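Local coordinates for protein putative hydrolase (Agrobacterium vitis, PDB 3LLC) that probably hydrolyses acyl thioesters and esters as a member of the alpha/beta hydrolase family, with a predicted role in removing fatty acyl groups from proteins, at residues G44-D49 against N183-A188; T88-L93 against M190-A195; G112-G117 against G245-S250. One frame throughout, in Å; residues are numbered along the deposited sequence.

Contact 1 (G44-D49 against N183-A188); sequences GGYRSD and NIFTRA
Two hydrogen bonds join Tyr46 and Arg47, the two central residues of a type II beta turn from Gly45 to Ser48, to the short strand 183-186. In the first, Tyr46 OH donates a hydrogen bond to Ile184 O at 2.5 Å, an unusually short separation, with the acceptor near the plane of the phenol ring. The same hydroxyl accepts from water 1 at 2.7 Å, and the water accepts a hydrogen bond from Thr186 N. In the second, Arg47 NH1 donates to Asn183 OD1 at 2.7 Å with an N-H...O angle of 156°. The oxygen lies in the guanidinium plane, whereas the donor sits above the amide plane of Asn183, the two flat groups being nearly perpendicular (88°). A bend at chi3 of Arg47 turns the guanidinium out of the line of its chain, and NH1 also reaches Glu181 O.

The rings of Tyr46 and Phe185 are close to parallel, with planes 10° apart and centroids separated by 5.3 Å, but slid so that little of one lies over the other; Tyr46 CE2 and Phe185 CE1 approach to 3.7 Å. Phe84 meets the Tyr46 ring edge-to-face.

Within the turn, Gly45 O accepts hydrogen bonds from Ser48 N and Ser48 OG, the latter at 2.7 Å. In alpha/beta hydrolases this loop, following strand 39-43, often supplies an oxyanion-hole amide; Tyr46 N, which bonds a bound tetraethylene glycol, could fill that role. The phenol oxygen, donating to Ile184 O and accepting from water 1, is positioned from two directions, which probably restrains the ring.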
loop_
_atom_site.group_PDB
_atom_site.type_symbol
_atom_site.label_atom_id
_atom_site.label_comp_id
_atom_site.label_asym_id
_atom_site.label_seq_id
_atom_site.Cartn_x
_atom_site.Cartn_y
_atom_site.Cartn_z
ATOM N N GLY A 44 3.492 0.545 1.824
ATOM C CA GLY A 44 3.570 -0.568 2.781
ATOM C C GLY A 44 2.292 -0.963 3.515
ATOM O O GLY A 44 1.226 -0.339 3.354
ATOM N N GLY A 45 2.403 -2.036 4.307
ATOM C CA GLY A 45 1.281 -2.526 5.141
ATOM C C GLY A 45 1.014 -1.726 6.423
ATOM O O GLY A 45 1.800 -0.863 6.836
ATOM N N TYR A 46 -0.095 -2.057 7.073
ATOM C CA TYR A 46 -0.502 -1.477 8.343
ATOM C C TYR A 46 0.602 -1.778 9.336
ATOM O O TYR A 46 1.043 -2.899 9.393
ATOM C CB TYR A 46 -1.768 -2.196 8.789
ATOM C CG TYR A 46 -2.514 -1.675 9.994
ATOM C CD1 TYR A 46 -3.221 -0.486 9.911
ATOM C CD2 TYR A 46 -2.648 -2.437 11.157
ATOM C CE1 TYR A 46 -3.982 -0.017 10.961
ATOM C CE2 TYR A 46 -3.407 -1.958 12.242
ATOM C CZ TYR A 46 -4.078 -0.753 12.118
ATOM O OH TYR A 46 -4.869 -0.226 13.119
ATOM N N ARG A 47 1.067 -0.803 10.091
ATOM C CA ARG A 47 2.159 -1.062 11.052
ATOM C C ARG A 47 3.531 -1.418 10.454
ATOM O O ARG A 47 4.420 -1.801 11.196
ATOM C CB ARG A 47 1.752 -2.154 12.102
ATOM C CG ARG A 47 0.564 -1.758 13.003
ATOM C CD ARG A 47 0.262 -2.841 14.069
ATOM N NE ARG A 47 1.339 -2.969 15.058
ATOM C CZ ARG A 47 1.455 -3.957 15.952
ATOM N NH1 ARG A 47 0.555 -4.940 16.029
ATOM N NH2 ARG A 47 2.484 -3.961 16.795
ATOM N N SER A 48 3.745 -1.253 9.151
ATOM C CA SER A 48 5.073 -1.524 8.577
ATOM C C SER A 48 5.975 -0.283 8.685
ATOM O O SER A 48 5.527 0.825 9.048
ATOM C CB SER A 48 4.962 -1.912 7.084
ATOM O OG SER A 48 4.465 -0.803 6.326
ATOM N N ASP A 49 7.234 -0.470 8.302
ATOM C CA ASP A 49 8.061 0.715 8.057
ATOM C C ASP A 49 8.941 0.525 6.852
ATOM O O ASP A 49 9.056 -0.555 6.252
ATOM C CB ASP A 49 8.801 1.258 9.299
ATOM C CG ASP A 49 9.977 0.409 9.722
ATOM O OD1 ASP A 49 10.745 -0.077 8.875
ATOM O OD2 ASP A 49 10.162 0.273 10.936
ATOM N N ASN A 183 -2.418 -5.769 17.827
ATOM C CA ASN A 183 -3.056 -4.893 16.851
ATOM C C ASN A 183 -4.180 -4.116 17.494
ATOM O O ASN A 183 -4.967 -4.679 18.256
ATOM C CB ASN A 183 -3.669 -5.698 15.710
ATOM C CG ASN A 183 -2.646 -6.285 14.789
ATOM O OD1 ASN A 183 -1.614 -5.676 14.530
ATOM N ND2 ASN A 183 -2.931 -7.477 14.267
ATOM N N ILE A 184 -4.223 -2.818 17.234
ATOM C CA ILE A 184 -5.368 -2.025 17.594
ATOM C C ILE A 184 -6.023 -1.496 16.298
ATOM O O ILE A 184 -5.341 -1.227 15.310
ATOM C CB ILE A 184 -5.040 -0.965 18.644
ATOM C CG1 ILE A 184 -4.667 0.366 18.041
ATOM C CG2 ILE A 184 -3.967 -1.466 19.672
ATOM C CD1 ILE A 184 -5.742 1.359 18.279
ATOM N N PHE A 185 -7.343 -1.415 16.309
ATOM C CA PHE A 185 -8.112 -0.875 15.187
ATOM C C PHE A 185 -9.092 0.162 15.785
ATOM O O PHE A 185 -9.865 -0.156 16.693
ATOM C CB PHE A 185 -8.882 -1.987 14.482
ATOM C CG PHE A 185 -8.015 -3.053 13.866
ATOM C CD1 PHE A 185 -7.362 -2.836 12.675
ATOM C CD2 PHE A 185 -7.862 -4.286 14.503
ATOM C CE1 PHE A 185 -6.556 -3.818 12.096
ATOM C CE2 PHE A 185 -7.068 -5.280 13.927
ATOM C CZ PHE A 185 -6.421 -5.052 12.745
ATOM N N THR A 186 -8.999 1.417 15.333
ATOM C CA THR A 186 -9.809 2.496 15.888
ATOM C C THR A 186 -11.196 2.576 15.203
ATOM O O THR A 186 -11.356 2.133 14.040
ATOM C CB THR A 186 -9.132 3.874 15.749
ATOM O OG1 THR A 186 -9.000 4.191 14.368
ATOM C CG2 THR A 186 -7.691 3.925 16.411
ATOM N N ARG A 187 -12.141 3.136 15.942
ATOM C CA ARG A 187 -13.476 3.430 15.422
ATOM C C ARG A 187 -13.343 4.314 14.169
ATOM O O ARG A 187 -13.995 4.049 13.168
ATOM C CB ARG A 187 -14.333 4.116 16.482
ATOM C CG ARG A 187 -15.798 4.361 16.061
ATOM C CD ARG A 187 -16.624 5.039 17.168
ATOM N NE ARG A 187 -17.705 5.850 16.617
ATOM C CZ ARG A 187 -18.588 6.531 17.341
ATOM N NH1 ARG A 187 -18.536 6.509 18.668
ATOM N NH2 ARG A 187 -19.524 7.240 16.729
ATOM N N ALA A 188 -12.487 5.330 14.228
ATOM C CA ALA A 188 -12.238 6.228 13.062
ATOM C C ALA A 188 -11.750 5.494 11.814
ATOM O O ALA A 188 -12.250 5.738 10.704
ATOM C CB ALA A 188 -11.288 7.408 13.442
HETATM O O HOH W 1 -6.479 1.910 13.751
#

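Contact 2 (T88-L93 against M190-A195); sequences TISRWL and MEDGRA. With EDO (1,2-ethanediol), chain D.
Helix 89-103 presents its first turn to helix 187-195, where the CA atoms of Thr88 and Asp192 come within 6.6 Å of each other. The second helix lies in the insertion between sheet strands 136-143 and 209-214, where cap regions of this fold commonly sit. The carboxylate of Asp192 carries the contact. Its chi1 of 174° puts CG opposite the backbone N and sends the group across to Ser90, which it meets with both oxygens. OD1 accepts a hydrogen bond from Ser90 OG at 2.5 Å through its syn lone pair, while OD2 accepts one from Ser90 N at 2.9 Å, also on the syn side but 20° out of the carboxylate plane; that N-H...O angle is 162°. Water 2 donates to Asp192 OD2 at 2.7 Å and accepts from Ile89 N, so it bridges the carboxylate to a second backbone amide at the helix start. Thr88 is the N-cap residue: its OG1 accepts a hydrogen bond from Arg91 N at 3.1 Å. Beyond the two segments, Asn196 ND2 bonds to both Ser90 OG and Asp192 O. The negative group thus faces the N-terminal end of a helix, where the helix dipole would probably stabilise its charge and help keep Asp192 ionised.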
loop_
_atom_site.group_PDB
_atom_site.type_symbol
_atom_site.label_atom_id
_atom_site.label_comp_id
_atom_site.label_asym_id
_atom_site.label_seq_id
_atom_site.Cartn_x
_atom_site.Cartn_y
_atom_site.Cartn_z
ATOM N N THR A 88 -5.942 6.998 9.364
ATOM C CA THR A 88 -7.096 6.471 8.639
ATOM C C THR A 88 -6.628 6.215 7.196
ATOM O O THR A 88 -5.621 6.790 6.733
ATOM C CB THR A 88 -8.291 7.470 8.621
ATOM O OG1 THR A 88 -7.883 8.671 7.938
ATOM C CG2 THR A 88 -8.878 7.832 10.049
ATOM N N ILE A 89 -7.360 5.386 6.459
ATOM C CA ILE A 89 -7.114 5.207 5.045
ATOM C C ILE A 89 -7.093 6.576 4.326
ATOM O O ILE A 89 -6.177 6.813 3.507
ATOM C CB ILE A 89 -8.102 4.225 4.384
ATOM C CG1 ILE A 89 -8.053 2.820 5.035
ATOM C CG2 ILE A 89 -7.820 4.072 2.903
ATOM C CD1 ILE A 89 -6.746 2.133 4.897
ATOM N N SER A 90 -8.061 7.452 4.603
ATOM C CA SER A 90 -8.064 8.775 3.957
ATOM C C SER A 90 -6.767 9.574 4.203
ATOM O O SER A 90 -6.214 10.193 3.268
ATOM C CB SER A 90 -9.275 9.615 4.356
ATOM O OG SER A 90 -10.492 9.060 3.868
ATOM N N ARG A 91 -6.298 9.616 5.463
ATOM C CA ARG A 91 -5.078 10.371 5.802
ATOM C C ARG A 91 -3.815 9.766 5.187
ATOM O O ARG A 91 -2.919 10.498 4.718
ATOM C CB ARG A 91 -4.899 10.516 7.337
ATOM C CG ARG A 91 -5.788 11.598 7.913
ATOM C CD ARG A 91 -5.875 11.563 9.410
ATOM N NE ARG A 91 -4.616 11.713 10.149
ATOM C CZ ARG A 91 -4.031 12.870 10.475
ATOM N NH1 ARG A 91 -4.519 14.044 10.072
ATOM N NH2 ARG A 91 -2.919 12.853 11.208
ATOM N N TRP A 92 -3.736 8.429 5.175
ATOM C CA TRP A 92 -2.565 7.734 4.642
ATOM C C TRP A 92 -2.525 7.815 3.106
ATOM O O TRP A 92 -1.457 7.967 2.517
ATOM C CB TRP A 92 -2.528 6.278 5.149
ATOM C CG TRP A 92 -2.238 6.212 6.663
ATOM C CD1 TRP A 92 -1.442 7.056 7.368
ATOM C CD2 TRP A 92 -2.715 5.227 7.623
ATOM N NE1 TRP A 92 -1.390 6.686 8.704
ATOM C CE2 TRP A 92 -2.150 5.568 8.883
ATOM C CE3 TRP A 92 -3.555 4.120 7.540
ATOM C CZ2 TRP A 92 -2.394 4.815 10.049
ATOM C CZ3 TRP A 92 -3.818 3.386 8.704
ATOM C CH2 TRP A 92 -3.250 3.750 9.938
ATOM N N LEU A 93 -3.698 7.816 2.478
ATOM C CA LEU A 93 -3.799 8.084 1.049
ATOM C C LEU A 93 -3.363 9.516 0.730
ATOM O O LEU A 93 -2.631 9.734 -0.249
ATOM C CB LEU A 93 -5.243 7.856 0.566
ATOM C CG LEU A 93 -5.579 8.330 -0.864
ATOM C CD1 LEU A 93 -4.747 7.531 -1.933
ATOM C CD2 LEU A 93 -7.126 8.142 -1.129
HETATM N N MSE A 190 -12.320 2.252 11.122
HETATM C CA MSE A 190 -13.421 1.411 10.629
HETATM C C MSE A 190 -14.465 2.277 9.853
HETATM O O MSE A 190 -14.911 1.877 8.789
HETATM C CB MSE A 190 -14.143 0.676 11.779
HETATM C CG MSE A 190 -13.239 -0.309 12.609
HETATM SE SE MSE A 190 -12.630 -1.777 11.666
HETATM C CE MSE A 190 -14.361 -2.555 11.273
ATOM N N GLU A 191 -14.810 3.439 10.391
ATOM C CA GLU A 191 -15.857 4.292 9.773
ATOM C C GLU A 191 -15.337 4.836 8.421
ATOM O O GLU A 191 -16.006 4.745 7.401
ATOM C CB GLU A 191 -16.244 5.430 10.702
ATOM C CG GLU A 191 -17.070 5.000 11.924
ATOM C CD GLU A 191 -17.285 6.090 12.946
ATOM O OE1 GLU A 191 -16.671 7.182 12.883
ATOM O OE2 GLU A 191 -18.080 5.827 13.857
ATOM N N ASP A 192 -14.107 5.318 8.421
ATOM C CA ASP A 192 -13.489 5.886 7.206
ATOM C C ASP A 192 -13.138 4.825 6.160
ATOM O O ASP A 192 -13.067 5.144 4.974
ATOM C CB ASP A 192 -12.293 6.775 7.601
ATOM C CG ASP A 192 -11.495 7.295 6.394
ATOM O OD1 ASP A 192 -11.879 8.345 5.859
ATOM O OD2 ASP A 192 -10.514 6.660 5.990
ATOM N N GLY A 193 -12.972 3.547 6.560
ATOM C CA GLY A 193 -12.718 2.501 5.609
ATOM C C GLY A 193 -13.873 2.369 4.599
ATOM O O GLY A 193 -13.624 2.061 3.426
ATOM N N ARG A 194 -15.095 2.648 5.027
ATOM C CA ARG A 194 -16.262 2.614 4.135
ATOM C C ARG A 194 -16.257 3.800 3.146
ATOM O O ARG A 194 -16.737 3.661 1.998
ATOM C CB ARG A 194 -17.588 2.509 4.909
ATOM C CG ARG A 194 -17.920 1.044 5.280
ATOM C CD ARG A 194 -19.119 0.942 6.253
ATOM N NE ARG A 194 -19.475 -0.472 6.456
ATOM C CZ ARG A 194 -20.322 -1.174 5.706
ATOM N NH1 ARG A 194 -20.959 -0.609 4.680
ATOM N NH2 ARG A 194 -20.571 -2.451 6.001
ATOM N N ALA A 195 -15.735 4.945 3.591
ATOM C CA ALA A 195 -15.524 6.105 2.693
ATOM C C ALA A 195 -14.588 5.740 1.540
ATOM O O ALA A 195 -14.703 6.290 0.474
ATOM C CB ALA A 195 -15.003 7.343 3.451
HETATM C C1 EDO D . -14.211 5.501 -2.818
HETATM O O1 EDO D . -14.029 6.930 -2.699
HETATM C C2 EDO D . -13.388 4.937 -3.964
HETATM O O2 EDO D . -14.209 4.254 -4.909
HETATM O O HOH W 2 -9.944 4.422 7.423
#

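Contact 3 (G112-G117 against G245-S250); sequences GSSMGG and GDHRLS
Strand 107-113 passes into helix 115-128 through a sharp turn at Ser114, whose phi/psi of 57/-115° is the strained backbone expected of the nucleophile elbow of alpha/beta hydrolases. Facing it is the irregular loop 245-250, and the nearest CA pair, Ser114 and His247, is 8.4 Å apart, so the backbones stay well separated and side chains bridge the gap. Gly112, Ser114 and Gly116 fit the GxSxG pattern of the elbow. The turn is tight: Gly116 N bonds back to Ser113 O at 2.8 Å as the helix begins.

Across the gap, Ser114 OG and His247 NE2 are hydrogen-bonded at 3.0 Å, with the hydroxyl oxygen at the edge of the imidazole and in its plane. Ser114 OG is also only 3.2 Å from His247 CE1, so the approach is skewed toward that carbon. The His247 chi1 of -172° extends the ring from its loop toward the elbow. The other ring nitrogen, ND1, is hydrogen-bonded to Asp217 OD2, which gives the serine-histidine-aspartate order of a catalytic triad. This geometry is consistent with Ser114 as the nucleophile, and a tetraethylene glycol, probably from the crystallisation liquor, is hydrogen-bonded to Ser114 OG.

A second bridge runs through solvent beside the triad pair: water 3 donates to His247 O at 2.9 Å and is hydrogen-bonded to Ser113 OG at 3.0 Å, and its oxygen stands 3.9 Å above one face of the imidazole, offset toward the rim.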
loop_
_atom_site.group_PDB
_atom_site.type_symbol
_atom_site.label_atom_id
_atom_site.label_comp_id
_atom_site.label_asym_id
_atom_site.label_seq_id
_atom_site.Cartn_x
_atom_site.Cartn_y
_atom_site.Cartn_z
ATOM N N GLY A 112 2.383 -2.150 -3.992
ATOM C CA GLY A 112 1.542 -2.035 -2.778
ATOM C C GLY A 112 1.399 -3.360 -2.064
ATOM O O GLY A 112 0.950 -4.341 -2.663
ATOM N N SER A 113 1.750 -3.373 -0.778
ATOM C CA SER A 113 1.708 -4.569 0.069
ATOM C C SER A 113 0.596 -4.427 1.126
ATOM O O SER A 113 0.568 -3.439 1.897
ATOM C CB SER A 113 3.046 -4.742 0.790
ATOM O OG SER A 113 2.974 -5.860 1.671
ATOM N N SER A 114 -0.325 -5.393 1.122
ATOM C CA SER A 114 -1.409 -5.504 2.097
ATOM C C SER A 114 -2.292 -4.236 2.134
ATOM O O SER A 114 -2.912 -3.891 1.104
ATOM C CB SER A 114 -0.808 -5.946 3.450
ATOM O OG SER A 114 -1.829 -6.424 4.289
HETATM N N MSE A 115 -2.335 -3.483 3.234
HETATM C CA MSE A 115 -3.070 -2.188 3.218
HETATM C C MSE A 115 -2.565 -1.277 2.084
HETATM O O MSE A 115 -3.327 -0.483 1.540
HETATM C CB MSE A 115 -2.963 -1.463 4.566
HETATM C CG MSE A 115 -3.534 -0.065 4.584
HETATM SE SE MSE A 115 -3.347 0.856 6.280
HETATM C CE MSE A 115 -1.549 1.510 6.118
ATOM N N GLY A 116 -1.276 -1.366 1.760
ATOM C CA GLY A 116 -0.684 -0.533 0.720
ATOM C C GLY A 116 -1.289 -0.805 -0.665
ATOM O O GLY A 116 -1.286 0.069 -1.536
ATOM N N GLY A 117 -1.792 -2.026 -0.877
ATOM C CA GLY A 117 -2.554 -2.386 -2.081
ATOM C C GLY A 117 -3.886 -1.673 -2.190
ATOM O O GLY A 117 -4.305 -1.263 -3.288
ATOM N N GLY A 245 2.651 -19.994 0.337
ATOM C CA GLY A 245 2.989 -18.647 0.746
ATOM C C GLY A 245 2.150 -18.109 1.905
ATOM O O GLY A 245 0.953 -18.398 1.990
ATOM N N ASP A 246 2.785 -17.357 2.825
ATOM C CA ASP A 246 2.080 -16.778 3.967
ATOM C C ASP A 246 1.839 -15.313 3.740
ATOM O O ASP A 246 1.993 -14.843 2.602
ATOM C CB ASP A 246 2.811 -17.100 5.291
ATOM C CG ASP A 246 4.162 -16.424 5.415
ATOM O OD1 ASP A 246 4.478 -15.458 4.720
ATOM O OD2 ASP A 246 4.932 -16.863 6.268
ATOM N N HIS A 247 1.429 -14.564 4.770
ATOM C CA HIS A 247 1.077 -13.156 4.550
ATOM C C HIS A 247 2.299 -12.275 4.186
ATOM O O HIS A 247 2.161 -11.306 3.467
ATOM C CB HIS A 247 0.337 -12.524 5.753
ATOM C CG HIS A 247 -0.200 -11.155 5.455
ATOM N ND1 HIS A 247 -1.057 -10.918 4.405
ATOM C CD2 HIS A 247 0.038 -9.948 6.033
ATOM C CE1 HIS A 247 -1.337 -9.618 4.353
ATOM N NE2 HIS A 247 -0.703 -9.012 5.344
ATOM N N ARG A 248 3.469 -12.608 4.700
ATOM C CA ARG A 248 4.650 -11.740 4.501
ATOM C C ARG A 248 5.308 -11.888 3.111
ATOM O O ARG A 248 5.899 -10.911 2.601
ATOM C CB ARG A 248 5.698 -12.029 5.594
ATOM C CG ARG A 248 5.318 -11.460 6.983
ATOM C CD ARG A 248 6.299 -11.956 8.086
ATOM N N LEU A 249 5.190 -13.092 2.511
ATOM C CA LEU A 249 5.758 -13.376 1.179
ATOM C C LEU A 249 7.163 -12.777 1.044
ATOM O O LEU A 249 7.419 -11.964 0.149
ATOM C CB LEU A 249 4.840 -12.818 0.069
ATOM C CG LEU A 249 3.514 -13.519 -0.187
ATOM C CD1 LEU A 249 2.746 -12.871 -1.378
ATOM C CD2 LEU A 249 3.648 -15.039 -0.405
ATOM N N SER A 250 8.055 -13.148 1.965
ATOM C CA SER A 250 9.402 -12.574 2.028
ATOM C C SER A 250 10.515 -13.624 2.097
ATOM O O SER A 250 11.669 -13.306 2.403
ATOM C CB SER A 250 9.496 -11.581 3.223
ATOM O OG SER A 250 9.251 -12.259 4.446
HETATM O O HOH W 3 2.358 -8.509 2.889
#

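In the fold
Contact 3 holds the probable triad, and the other two meet its elbow through Met115. The selenium of this selenomethionine lies 3.5 Å from Trp92 CE3 and 3.9 Å from Ile89 CD1, both of contact 2, while Met115 CB is 3.9 Å from Tyr46 N of contact 1. The backbone N atoms of Tyr46 and Met115 meet the same oxygen of the bound tetraethylene glycol, an arrangement consistent with an oxyanion hole beside Ser114. Contacts 1 and 2, with centres about 11 Å apart, share helix 187-195 and also touch through Tyr46 CE1 and Trp92 CH2 at 4.0 Å. The centres of contacts 1 and 3 are about 14 Å apart, those of contacts 2 and 3 about 19 Å.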